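Local coordinates for protein 4-methyl-5(B-hydroxyethyl)-thiazole monophosphate biosynthesis enzyme (Vibrio cholerae O1 biovar El Tor, PDB 3OT1) that is of unknown function but belongs to the DJ-1 superfamily and may take part in making the thiazole monophosphate precursor of thiamine, at residues 11-16 with 65-70; 85-90 with 111-116; 172-175 with 181-184. All coordinates share one frame; numbering follows the deposited sequence.

Contact 1. Residues 11-16 with 65-70; sequences RILVPV and EACSAE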
loop_
_atom_site.group_PDB
_atom_site.type_symbol
_atom_site.label_atom_id
_atom_site.label_comp_id
_atom_site.label_asym_id
_atom_site.label_seq_id
_atom_site.Cartn_x
_atom_site.Cartn_y
_atom_site.Cartn_z
ATOM N N ARG A 11 -3.876 -17.536 -10.554
ATOM C CA ARG A 11 -4.311 -16.379 -11.321
ATOM C C ARG A 11 -5.347 -15.603 -10.520
ATOM O O ARG A 11 -6.345 -16.176 -10.058
ATOM C CB ARG A 11 -4.930 -16.859 -12.627
ATOM C CG ARG A 11 -4.018 -17.762 -13.477
ATOM C CD ARG A 11 -4.828 -18.683 -14.373
ATOM N NE ARG A 11 -5.712 -19.568 -13.595
ATOM C CZ ARG A 11 -6.678 -20.311 -14.126
ATOM N NH1 ARG A 11 -6.874 -20.278 -15.432
ATOM N NH2 ARG A 11 -7.450 -21.076 -13.358
ATOM N N ILE A 12 -5.118 -14.301 -10.323
ATOM C CA ILE A 12 -6.004 -13.476 -9.498
ATOM C C ILE A 12 -6.536 -12.307 -10.328
ATOM O O ILE A 12 -5.777 -11.606 -11.003
ATOM C CB ILE A 12 -5.239 -12.863 -8.291
ATOM C CG1 ILE A 12 -4.324 -13.894 -7.605
ATOM C CG2 ILE A 12 -6.246 -12.234 -7.325
ATOM C CD1 ILE A 12 -5.079 -15.034 -6.952
ATOM N N LEU A 13 -7.837 -12.073 -10.216
ATOM C CA LEU A 13 -8.478 -10.927 -10.842
ATOM C C LEU A 13 -8.722 -9.853 -9.788
ATOM O O LEU A 13 -9.339 -10.145 -8.757
ATOM C CB LEU A 13 -9.804 -11.326 -11.482
ATOM C CG LEU A 13 -10.595 -10.204 -12.151
ATOM C CD1 LEU A 13 -9.803 -9.507 -13.233
ATOM C CD2 LEU A 13 -11.908 -10.769 -12.728
ATOM N N VAL A 14 -8.219 -8.633 -10.034
ATOM C CA VAL A 14 -8.383 -7.496 -9.136
ATOM C C VAL A 14 -9.087 -6.371 -9.898
ATOM O O VAL A 14 -8.462 -5.597 -10.637
ATOM C CB VAL A 14 -7.036 -6.993 -8.584
ATOM C CG1 VAL A 14 -7.254 -5.833 -7.611
ATOM C CG2 VAL A 14 -6.295 -8.118 -7.892
ATOM N N PRO A 15 -10.413 -6.259 -9.743
ATOM C CA PRO A 15 -11.124 -5.142 -10.354
ATOM C C PRO A 15 -10.753 -3.827 -9.676
ATOM O O PRO A 15 -10.494 -3.791 -8.477
ATOM C CB PRO A 15 -12.582 -5.472 -10.070
ATOM C CG PRO A 15 -12.569 -6.954 -9.872
ATOM C CD PRO A 15 -11.335 -7.199 -9.104
ATOM N N VAL A 16 -10.730 -2.766 -10.476
ATOM C CA VAL A 16 -10.505 -1.416 -9.984
ATOM C C VAL A 16 -11.512 -0.481 -10.621
ATOM O O VAL A 16 -11.963 -0.704 -11.748
ATOM C CB VAL A 16 -9.063 -0.944 -10.294
ATOM C CG1 VAL A 16 -8.077 -1.783 -9.507
ATOM C CG2 VAL A 16 -8.743 -0.954 -11.783
ATOM N N GLU A 65 -15.458 -6.050 -18.496
ATOM C CA GLU A 65 -16.324 -6.804 -19.425
ATOM C C GLU A 65 -15.592 -7.917 -20.201
ATOM O O GLU A 65 -16.227 -8.860 -20.680
ATOM C CB GLU A 65 -17.014 -5.850 -20.418
ATOM C CG GLU A 65 -18.373 -5.301 -19.975
ATOM C CD GLU A 65 -19.091 -4.513 -21.080
ATOM O OE1 GLU A 65 -18.748 -4.692 -22.268
ATOM O OE2 GLU A 65 -20.003 -3.717 -20.762
ATOM N N ALA A 66 -14.273 -7.803 -20.349
ATOM C CA ALA A 66 -13.460 -8.858 -20.986
ATOM C C ALA A 66 -13.042 -10.006 -20.056
ATOM O O ALA A 66 -12.281 -10.904 -20.469
ATOM C CB ALA A 66 -12.220 -8.243 -21.614
ATOM N N CYS A 67 -13.510 -9.986 -18.806
ATOM C CA CYS A 67 -13.077 -10.968 -17.848
ATOM C C CYS A 67 -14.061 -12.096 -17.719
ATOM O O CYS A 67 -15.260 -11.864 -17.668
ATOM C CB CYS A 67 -12.927 -10.320 -16.483
ATOM S SG CYS A 67 -11.625 -9.076 -16.458
ATOM N N SER A 68 -13.534 -13.307 -17.660
ATOM C CA SER A 68 -14.381 -14.448 -17.351
ATOM C C SER A 68 -13.716 -15.292 -16.279
ATOM O O SER A 68 -12.489 -15.472 -16.237
ATOM C CB SER A 68 -14.748 -15.249 -18.600
ATOM O OG SER A 68 -15.629 -14.516 -19.437
ATOM N N ALA A 69 -14.559 -15.774 -15.374
ATOM C CA ALA A 69 -14.093 -16.402 -14.160
ATOM C C ALA A 69 -13.226 -17.625 -14.392
ATOM O O ALA A 69 -12.371 -17.902 -13.582
ATOM C CB ALA A 69 -15.270 -16.724 -13.245
ATOM N N GLU A 70 -13.430 -18.384 -15.492
ATOM C CA GLU A 70 -12.641 -19.623 -15.715
ATOM C C GLU A 70 -11.160 -19.351 -15.925
ATOM O O GLU A 70 -10.338 -20.268 -15.775
ATOM C CB GLU A 70 -13.162 -20.493 -16.876
ATOM C CG GLU A 70 -12.745 -20.058 -18.273
ATOM C CD GLU A 70 -13.506 -18.850 -18.780
ATOM O OE1 GLU A 70 -13.032 -18.237 -19.771
ATOM O OE2 GLU A 70 -14.569 -18.515 -18.200
HETATM O O HOH W 1 -8.846 -22.234 -17.103
#

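Contact 2. Residues 85-90 with 111-116; sequences QAFADS and CATPAL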
loop_
_atom_site.group_PDB
_atom_site.type_symbol
_atom_site.label_atom_id
_atom_site.label_comp_id
_atom_site.label_asym_id
_atom_site.label_seq_id
_atom_site.Cartn_x
_atom_site.Cartn_y
_atom_site.Cartn_z
ATOM N N GLN A 85 -18.928 1.644 -4.382
ATOM C CA GLN A 85 -20.215 2.030 -4.988
ATOM C C GLN A 85 -20.192 1.734 -6.489
ATOM O O GLN A 85 -21.168 1.273 -7.065
ATOM C CB GLN A 85 -20.532 3.512 -4.747
ATOM C CG GLN A 85 -20.808 3.899 -3.297
ATOM C CD GLN A 85 -22.151 3.426 -2.769
ATOM O OE1 GLN A 85 -22.761 2.524 -3.324
ATOM N NE2 GLN A 85 -22.605 4.025 -1.676
ATOM N N ALA A 86 -19.066 2.016 -7.137
ATOM C CA ALA A 86 -18.918 1.706 -8.556
ATOM C C ALA A 86 -19.049 0.205 -8.806
ATOM O O ALA A 86 -19.677 -0.219 -9.783
ATOM C CB ALA A 86 -17.593 2.218 -9.104
ATOM N N PHE A 87 -18.483 -0.614 -7.926
ATOM C CA PHE A 87 -18.638 -2.054 -8.015
ATOM C C PHE A 87 -20.110 -2.457 -7.884
ATOM O O PHE A 87 -20.610 -3.303 -8.634
ATOM C CB PHE A 87 -17.821 -2.757 -6.925
ATOM C CG PHE A 87 -16.300 -2.753 -7.109
ATOM C CD1 PHE A 87 -15.662 -2.312 -8.253
ATOM C CD2 PHE A 87 -15.513 -3.239 -6.075
ATOM C CE1 PHE A 87 -14.275 -2.360 -8.346
ATOM C CE2 PHE A 87 -14.144 -3.283 -6.178
ATOM C CZ PHE A 87 -13.523 -2.837 -7.310
ATOM N N ALA A 88 -20.786 -1.864 -6.914
ATOM C CA ALA A 88 -22.206 -2.184 -6.662
ATOM C C ALA A 88 -23.098 -1.829 -7.841
ATOM O O ALA A 88 -24.133 -2.483 -8.057
ATOM C CB ALA A 88 -22.704 -1.505 -5.383
ATOM N N ASP A 89 -22.688 -0.806 -8.591
ATOM C CA ASP A 89 -23.416 -0.297 -9.745
ATOM C C ASP A 89 -23.016 -0.967 -11.058
ATOM O O ASP A 89 -23.548 -0.624 -12.111
ATOM C CB ASP A 89 -23.182 1.221 -9.878
ATOM C CG ASP A 89 -23.773 2.044 -8.720
ATOM O OD1 ASP A 89 -24.697 1.591 -8.011
ATOM O OD2 ASP A 89 -23.321 3.194 -8.535
ATOM N N SER A 90 -22.100 -1.926 -11.011
ATOM C CA SER A 90 -21.592 -2.575 -12.190
ATOM C C SER A 90 -22.210 -3.941 -12.368
ATOM O O SER A 90 -21.961 -4.847 -11.599
ATOM C CB SER A 90 -20.073 -2.742 -12.086
ATOM O OG SER A 90 -19.570 -3.595 -13.099
ATOM N N CYS A 111 -12.537 -3.543 3.295
ATOM C CA CYS A 111 -12.950 -2.177 3.547
ATOM C C CYS A 111 -14.449 -1.950 3.284
ATOM O O CYS A 111 -15.270 -2.649 3.862
ATOM C CB CYS A 111 -12.000 -1.290 2.709
ATOM S SG CYS A 111 -12.107 0.469 2.770
ATOM N N ALA A 112 -14.816 -0.979 2.456
ATOM C CA ALA A 112 -16.226 -0.685 2.221
ATOM C C ALA A 112 -16.943 -1.773 1.430
ATOM O O ALA A 112 -18.168 -1.841 1.439
ATOM C CB ALA A 112 -16.385 0.675 1.508
ATOM N N THR A 113 -16.205 -2.573 0.675
ATOM C CA THR A 113 -16.827 -3.444 -0.301
ATOM C C THR A 113 -17.778 -4.491 0.276
ATOM O O THR A 113 -18.841 -4.680 -0.272
ATOM C CB THR A 113 -15.743 -4.007 -1.231
ATOM O OG1 THR A 113 -15.235 -2.899 -1.984
ATOM C CG2 THR A 113 -16.284 -5.064 -2.149
ATOM N N PRO A 114 -17.415 -5.172 1.373
ATOM C CA PRO A 114 -18.392 -6.166 1.890
ATOM C C PRO A 114 -19.713 -5.496 2.287
ATOM O O PRO A 114 -20.764 -6.130 2.172
ATOM C CB PRO A 114 -17.668 -6.784 3.090
ATOM C CG PRO A 114 -16.187 -6.645 2.729
ATOM C CD PRO A 114 -16.130 -5.277 2.067
ATOM N N ALA A 115 -19.669 -4.260 2.775
ATOM C CA ALA A 115 -20.882 -3.516 3.157
ATOM C C ALA A 115 -21.642 -2.987 1.942
ATOM O O ALA A 115 -22.840 -3.253 1.777
ATOM C CB ALA A 115 -20.513 -2.385 4.098
ATOM N N LEU A 116 -20.963 -2.215 1.097
ATOM C CA LEU A 116 -21.623 -1.506 0.014
ATOM C C LEU A 116 -21.889 -2.354 -1.217
ATOM O O LEU A 116 -22.742 -1.974 -2.038
ATOM C CB LEU A 116 -20.852 -0.246 -0.367
ATOM C CG LEU A 116 -20.715 0.792 0.742
ATOM C CD1 LEU A 116 -20.002 2.037 0.209
ATOM C CD2 LEU A 116 -22.067 1.149 1.355
HETATM O O HOH W 2 -24.243 0.268 -2.352
#

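Contact 3. Residues 172-175 with 181-184; sequences AMIA and ELAQ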
loop_
_atom_site.group_PDB
_atom_site.type_symbol
_atom_site.label_atom_id
_atom_site.label_comp_id
_atom_site.label_asym_id
_atom_site.label_seq_id
_atom_site.Cartn_x
_atom_site.Cartn_y
_atom_site.Cartn_z
ATOM N N ALA A 172 -3.079 -13.524 3.979
ATOM C CA ALA A 172 -4.056 -14.584 4.252
ATOM C C ALA A 172 -4.556 -15.206 2.951
ATOM O O ALA A 172 -4.754 -16.420 2.877
ATOM C CB ALA A 172 -5.230 -14.017 5.037
HETATM N N MSE A 173 -4.758 -14.389 1.920
HETATM C CA MSE A 173 -5.122 -14.922 0.612
HETATM C C MSE A 173 -4.080 -15.908 0.109
HETATM O O MSE A 173 -4.417 -16.982 -0.374
HETATM C CB MSE A 173 -5.259 -13.816 -0.432
HETATM C CG MSE A 173 -6.468 -12.926 -0.364
HETATM SE SE MSE A 173 -6.574 -11.712 -1.846
HETATM C CE MSE A 173 -6.701 -12.956 -2.877
ATOM N N ILE A 174 -2.818 -15.543 0.215
ATOM C CA ILE A 174 -1.743 -16.450 -0.180
ATOM C C ILE A 174 -1.792 -17.741 0.622
ATOM O O ILE A 174 -1.660 -18.840 0.056
ATOM C CB ILE A 174 -0.364 -15.788 -0.051
ATOM C CG1 ILE A 174 -0.223 -14.613 -1.021
ATOM C CG2 ILE A 174 0.761 -16.798 -0.317
ATOM C CD1 ILE A 174 0.877 -13.618 -0.606
ATOM N N ALA A 175 -1.960 -17.621 1.935
ATOM C CA ALA A 175 -2.016 -18.806 2.789
ATOM C C ALA A 175 -3.143 -19.746 2.331
ATOM O O ALA A 175 -2.931 -20.972 2.253
ATOM C CB ALA A 175 -2.168 -18.420 4.238
ATOM N N GLU A 181 3.178 -21.919 4.218
ATOM C CA GLU A 181 4.606 -21.832 4.047
ATOM C C GLU A 181 4.999 -20.719 3.062
ATOM O O GLU A 181 5.845 -19.895 3.361
ATOM C CB GLU A 181 5.154 -23.197 3.631
ATOM C CG GLU A 181 6.651 -23.212 3.448
ATOM C CD GLU A 181 7.156 -24.567 2.970
ATOM O OE1 GLU A 181 6.334 -25.470 2.725
ATOM O OE2 GLU A 181 8.368 -24.758 2.869
ATOM N N LEU A 182 4.386 -20.679 1.894
ATOM C CA LEU A 182 4.662 -19.610 0.958
ATOM C C LEU A 182 4.283 -18.255 1.575
ATOM O O LEU A 182 5.035 -17.278 1.448
ATOM C CB LEU A 182 3.913 -19.813 -0.341
ATOM C CG LEU A 182 4.141 -18.745 -1.412
ATOM C CD1 LEU A 182 5.619 -18.573 -1.798
ATOM C CD2 LEU A 182 3.294 -19.008 -2.618
ATOM N N ALA A 183 3.129 -18.163 2.226
ATOM C CA ALA A 183 2.727 -16.898 2.836
ATOM C C ALA A 183 3.790 -16.414 3.827
ATOM O O ALA A 183 4.108 -15.232 3.850
ATOM C CB ALA A 183 1.360 -17.041 3.501
ATOM N N GLN A 184 4.330 -17.330 4.631
ATOM C CA GLN A 184 5.371 -16.958 5.605
ATOM C C GLN A 184 6.624 -16.455 4.909
ATOM O O GLN A 184 7.245 -15.483 5.364
ATOM C CB GLN A 184 5.733 -18.136 6.489
ATOM C CG GLN A 184 4.635 -18.547 7.437
ATOM C CD GLN A 184 4.970 -19.865 8.141
ATOM O OE1 GLN A 184 5.403 -20.842 7.507
ATOM N NE2 GLN A 184 4.782 -19.896 9.440
#

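Contact 1. Residues 11-16 with 65-70
Leu13 and Cys67 mark the close point between strand 11-16 and the irregular segment 65-70, with CA atoms 8.4 Å apart; toward Arg11 and Glu70 the CA separation grows to 10.0 Å. That is too far for backbone pairing, and the strand's own hydrogen bonds go to 38-43 and to 73-77. Segment 65-70 runs roughly antiparallel to the strand over one face of the sheet, and meets it through side chains and a water. With CG anti to the backbone N (chi1 179°), Leu13 reaches out with both methyls: CD1 lies 3.7 Å from Cys67 SG, while CD2 comes up beside Cys67 CB at 3.9 Å. Ala42 and Phe100 pack around the same spot. At the other end Arg11, bent at chi3, brings its guanidinium near the Glu70 carbonyl. Water 1 sits in the guanidinium plane at its edge, accepting from Arg11 NH1 at 3.2 Å and donating to Glu70 O at 2.8 Å. Arg11 NH2 makes a salt bridge with Asp73. Asp73, not the loop, thus fixes the guanidinium and probably balances its charge; the clear link from Arg11 to the loop is the water, so the direct hold is the apolar packing of Leu13 on Cys67.

Contact 2. Residues 85-90 with 111-116
Gln85 lies across Leu116, and tracing it outward shows how helix 81-88 meets the start of helix 113-119. In the conformer described, one of two deposited for this residue, the chain leaves CB with CG beside the backbone N, then folds again at chi2 (-73°), which turns the amide across the leucine. Gln85 CG passes 4.1 Å from Leu116 CD1, Gln85 CD follows at 3.9 Å, and Gln85 NE2 ends 3.8 Å from that same methyl, so a single branch of the leucine supports the outer half of the glutamine. Gln85 OE1 has a polar role: it accepts from water 2 at 2.9 Å, and this water also donates to Leu116 O at 2.7 Å, bridging the two helices at their solvent side.

One turn further on, Ala88 sets its CB 3.4 Å from Leu116 O, a snug approach that the small methyl permits. Deeper inside, the Phe87 ring meets Thr113 obliquely, Phe87 CD2 lying 4.1 Å from Thr113 OG1. That hydroxyl is hydrogen-bonded to the Pro78 carbonyl, and Leu77 packs against both side chains. Ala84 fills in against Thr113 and Leu116 from the same helix as Gln85.

The two helices follow neighbouring parallel strands, 74-77 and 106-110, and both start beyond the C-terminal ends of those strands, as in the Rossmann-like core of the DJ-1/PfpI family. Cys111 comes immediately after strand 106-110, at the turn leading into the second helix. Its positive phi (65°) with psi -126° is a strained conformation, consistent with the nucleophile elbow of this superfamily.

Contact 3. Residues 172-175 with 181-184
Ala175 and Ala183 bring the two helices together most closely, their CA atoms only 5.1 Å apart. This is methyl-on-methyl packing: CB of Ala175 and CB of Ala183 touch at 3.9 Å, and neither residue has any further side chain to keep the backbones apart. The Ala183 methyl also lies against the opposite main chain, coming within 3.7 Å of Ala175 N.

The branched side chains provide a second group of apolar contacts, mostly through the Ile174 CG2 methyl. In Ile174, CG2 stands anti to the backbone N, and that places it over the backbone of the second helix, 3.7 Å from Ala183 CA; the distance from Ile174 CG2 to Ala183 CB is 3.9 Å. Leu182 comes alongside from the more exposed side, with CG 4.1 Å from Ile174 CG2. Ile174 also packs on Thr31 and Leu32 of helix 22-34 and on Phe37.

Polar interactions play no part between the segments themselves. Gln184, on the second helix, is hydrogen-bonded through NE2 to Ser201 OG, tying that helix to 194-201 instead.

With just one residue separating helix 166-178 from helix 180-187, and the second running back roughly antiparallel to the first, the arrangement is a tight helical hairpin with alanines at its close approach. It is formed by late helices of the chain, the first of them packed beside helix 22-34 of the DJ-1-like fold.

Overall arrangement
From the N terminus the three contacts come in series, none enclosing or crossing another. Contact 1 closes the longest excursion: the chain runs from strand 11-16 through helix 22-34 and several strands, and comes back over the sheet just before strand 74-77. Contact 2 then ties helix 81-88 to helix 113-119 across an intervening helix and strand 106-110. These two contacts meet directly, since Phe87 CZ packs 3.4 Å from Pro15 O, joining inner strand 11-16 to helix 81-88. Contact 3 spans a very short turn between the late helices and lies across the chain's centre from contact 2, their centres about 26 Å apart.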